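Local coordinates for protein pectate lyase (Cellvibrio cellulosa, PDB 1GXM) that cleaves polygalacturonic acid by anti-beta-elimination, the chain here being the family 10 polysaccharide lyase catalytic module of a longer protein, at residues F280-T285 with K297-T302. Numbering follows the deposited sequence.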
loop_
_atom_site.group_PDB
_atom_site.type_symbol
_atom_site.label_atom_id
_atom_site.label_comp_id
_atom_site.label_asym_id
_atom_site.label_seq_id
_atom_site.Cartn_x
_atom_site.Cartn_y
_atom_site.Cartn_z
ATOM N N PHE A 280 -10.528 1.408 10.984
ATOM C CA PHE A 280 -9.801 0.903 12.142
ATOM C C PHE A 280 -10.658 -0.078 12.903
ATOM O O PHE A 280 -11.785 0.238 13.262
ATOM C CB PHE A 280 -9.443 2.042 13.082
ATOM C CG PHE A 280 -8.686 3.155 12.426
ATOM C CD1 PHE A 280 -7.322 3.054 12.206
ATOM C CD2 PHE A 280 -9.338 4.302 12.029
ATOM C CE1 PHE A 280 -6.651 4.066 11.581
ATOM C CE2 PHE A 280 -8.668 5.313 11.408
ATOM C CZ PHE A 280 -7.309 5.208 11.203
ATOM N N TYR A 281 -10.099 -1.245 13.178
ATOM C CA TYR A 281 -10.725 -2.233 14.033
ATOM C C TYR A 281 -9.836 -2.520 15.221
ATOM O O TYR A 281 -8.621 -2.618 15.103
ATOM C CB TYR A 281 -10.902 -3.554 13.312
ATOM C CG TYR A 281 -11.918 -3.518 12.226
ATOM C CD1 TYR A 281 -11.587 -3.090 10.965
ATOM C CD2 TYR A 281 -13.225 -3.894 12.476
ATOM C CE1 TYR A 281 -12.517 -3.076 9.958
ATOM C CE2 TYR A 281 -14.168 -3.865 11.487
ATOM C CZ TYR A 281 -13.819 -3.466 10.219
ATOM O OH TYR A 281 -14.743 -3.425 9.194
ATOM N N ASP A 282 -10.454 -2.721 16.366
ATOM C CA ASP A 282 -9.696 -3.089 17.544
ATOM C C ASP A 282 -9.002 -4.432 17.321
ATOM O O ASP A 282 -9.625 -5.395 16.864
ATOM C CB ASP A 282 -10.612 -3.145 18.753
ATOM C CG ASP A 282 -9.880 -3.465 20.009
ATOM O OD1 ASP A 282 -9.691 -4.670 20.324
ATOM O OD2 ASP A 282 -9.436 -2.569 20.713
ATOM N N LEU A 283 -7.726 -4.506 17.687
ATOM C CA LEU A 283 -6.908 -5.674 17.434
ATOM C C LEU A 283 -7.505 -6.938 18.020
ATOM O O LEU A 283 -7.400 -7.985 17.431
ATOM C CB LEU A 283 -5.514 -5.453 17.998
ATOM C CG LEU A 283 -4.672 -4.483 17.190
ATOM C CD1 LEU A 283 -3.453 -4.113 17.978
ATOM C CD2 LEU A 283 -4.242 -5.054 15.847
ATOM N N ASN A 284 -8.106 -6.829 19.188
ATOM C CA ASN A 284 -8.566 -8.008 19.898
ATOM C C ASN A 284 -10.062 -8.256 19.775
ATOM O O ASN A 284 -10.455 -9.414 19.681
ATOM C CB ASN A 284 -8.133 -7.963 21.358
ATOM C CG ASN A 284 -6.643 -8.125 21.518
ATOM O OD1 ASN A 284 -6.054 -8.989 20.898
ATOM N ND2 ASN A 284 -6.035 -7.284 22.330
ATOM N N THR A 285 -10.896 -7.229 19.798
ATOM C CA THR A 285 -12.346 -7.436 19.723
ATOM C C THR A 285 -12.890 -7.384 18.313
ATOM O O THR A 285 -14.051 -7.732 18.066
ATOM C CB THR A 285 -13.115 -6.379 20.482
ATOM O OG1 THR A 285 -12.861 -5.099 19.886
ATOM C CG2 THR A 285 -12.687 -6.295 21.941
ATOM N N LYS A 297 -9.721 6.996 21.845
ATOM C CA LYS A 297 -10.294 5.877 21.136
ATOM C C LYS A 297 -11.712 5.709 21.637
ATOM O O LYS A 297 -11.953 5.665 22.836
ATOM C CB LYS A 297 -9.439 4.634 21.372
ATOM C CG LYS A 297 -9.902 3.403 20.709
ATOM C CD LYS A 297 -8.874 2.300 20.900
ATOM C CE LYS A 297 -9.357 0.979 20.359
ATOM N NZ LYS A 297 -8.322 -0.052 20.629
ATOM N N PHE A 298 -12.664 5.649 20.720
ATOM C CA PHE A 298 -14.059 5.630 21.095
ATOM C C PHE A 298 -14.865 4.999 19.988
ATOM O O PHE A 298 -14.357 4.724 18.916
ATOM C CB PHE A 298 -14.517 7.029 21.473
ATOM C CG PHE A 298 -14.251 8.053 20.427
ATOM C CD1 PHE A 298 -13.040 8.692 20.371
ATOM C CD2 PHE A 298 -15.216 8.395 19.493
ATOM C CE1 PHE A 298 -12.808 9.633 19.415
ATOM C CE2 PHE A 298 -14.951 9.308 18.509
ATOM C CZ PHE A 298 -13.770 9.928 18.480
ATOM N N TYR A 299 -16.125 4.721 20.279
ATOM C CA TYR A 299 -16.922 3.826 19.461
ATOM C C TYR A 299 -18.154 4.448 18.830
ATOM O O TYR A 299 -18.862 3.749 18.110
ATOM C CB TYR A 299 -17.273 2.576 20.258
ATOM C CG TYR A 299 -16.044 1.804 20.621
ATOM C CD1 TYR A 299 -15.426 0.977 19.708
ATOM C CD2 TYR A 299 -15.455 1.947 21.871
ATOM C CE1 TYR A 299 -14.295 0.289 20.014
ATOM C CE2 TYR A 299 -14.303 1.250 22.188
ATOM C CZ TYR A 299 -13.720 0.425 21.248
ATOM O OH TYR A 299 -12.593 -0.287 21.531
ATOM N N ASP A 300 -18.373 5.735 19.060
ATOM C CA ASP A 300 -19.499 6.467 18.502
ATOM C C ASP A 300 -18.926 7.663 17.753
ATOM O O ASP A 300 -18.355 8.565 18.331
ATOM C CB ASP A 300 -20.423 6.884 19.641
ATOM C CG ASP A 300 -21.607 7.676 19.198
ATOM O OD1 ASP A 300 -21.658 8.130 18.032
ATOM O OD2 ASP A 300 -22.554 7.903 19.999
ATOM N N ILE A 301 -19.091 7.661 16.439
ATOM C CA ILE A 301 -18.437 8.665 15.620
ATOM C C ILE A 301 -18.971 10.079 15.882
ATOM O O ILE A 301 -18.310 11.076 15.572
ATOM C CB ILE A 301 -18.536 8.290 14.134
ATOM C CG1 ILE A 301 -17.451 9.004 13.341
ATOM C CG2 ILE A 301 -19.955 8.568 13.574
ATOM C CD1 ILE A 301 -17.443 8.641 11.879
ATOM N N THR A 302 -20.150 10.169 16.481
ATOM C CA THR A 302 -20.737 11.469 16.797
ATOM C C THR A 302 -20.023 12.155 17.956
ATOM O O THR A 302 -20.201 13.345 18.152
ATOM C CB THR A 302 -22.264 11.348 17.077
ATOM O OG1 THR A 302 -22.482 10.605 18.275
ATOM C CG2 THR A 302 -22.970 10.560 15.993
HETATM O O HOH W 1 -6.697 -1.953 18.657
HETATM O O HOH W 2 -13.036 -2.930 21.505
#
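An Asx turn just after strand 280-281 meets the end of a lysine from the segment 297-302 in a salt bridge on the surface of the catalytic module: Lys297 NZ donates to Asp282 OD2 over 2.8 Å. The two side chains cross at about a right angle, and the ammonium reaches OD2 on its anti side, 21° out of the carboxylate plane. The CA atoms of Asp282 and Lys297 are 9.7 Å apart, and Lys297 spans the gap because its chain is fully extended, CG anti to the backbone N (chi1 180°) and every later torsion also near 180°. The other carboxylate oxygen turns back to its own loop. Asp282 OD1 takes the backbone N of Thr285 at 2.9 Å through its anti lone pair, and the N of Asn284 from above the carboxylate plane. Two waters also bridge the segments. One accepts from both Leu283 N and Lys297 NZ, while the other lies 2.7 Å from Thr285 OG1 and is also hydrogen-bonded to Tyr299 OH, which stands 4.0 Å from Asp282 OD2. Nearby, Lys297 makes a cation-pi contact with Phe289, and Tyr299 makes one with Arg287. Asp282 thus divides its work, OD1 shaping the turn and OD2 pairing with the lysine; the backbone N-H donors and the ammonium together would probably stabilise the carboxylate as an anion, although water at this surface should weaken the charge attraction.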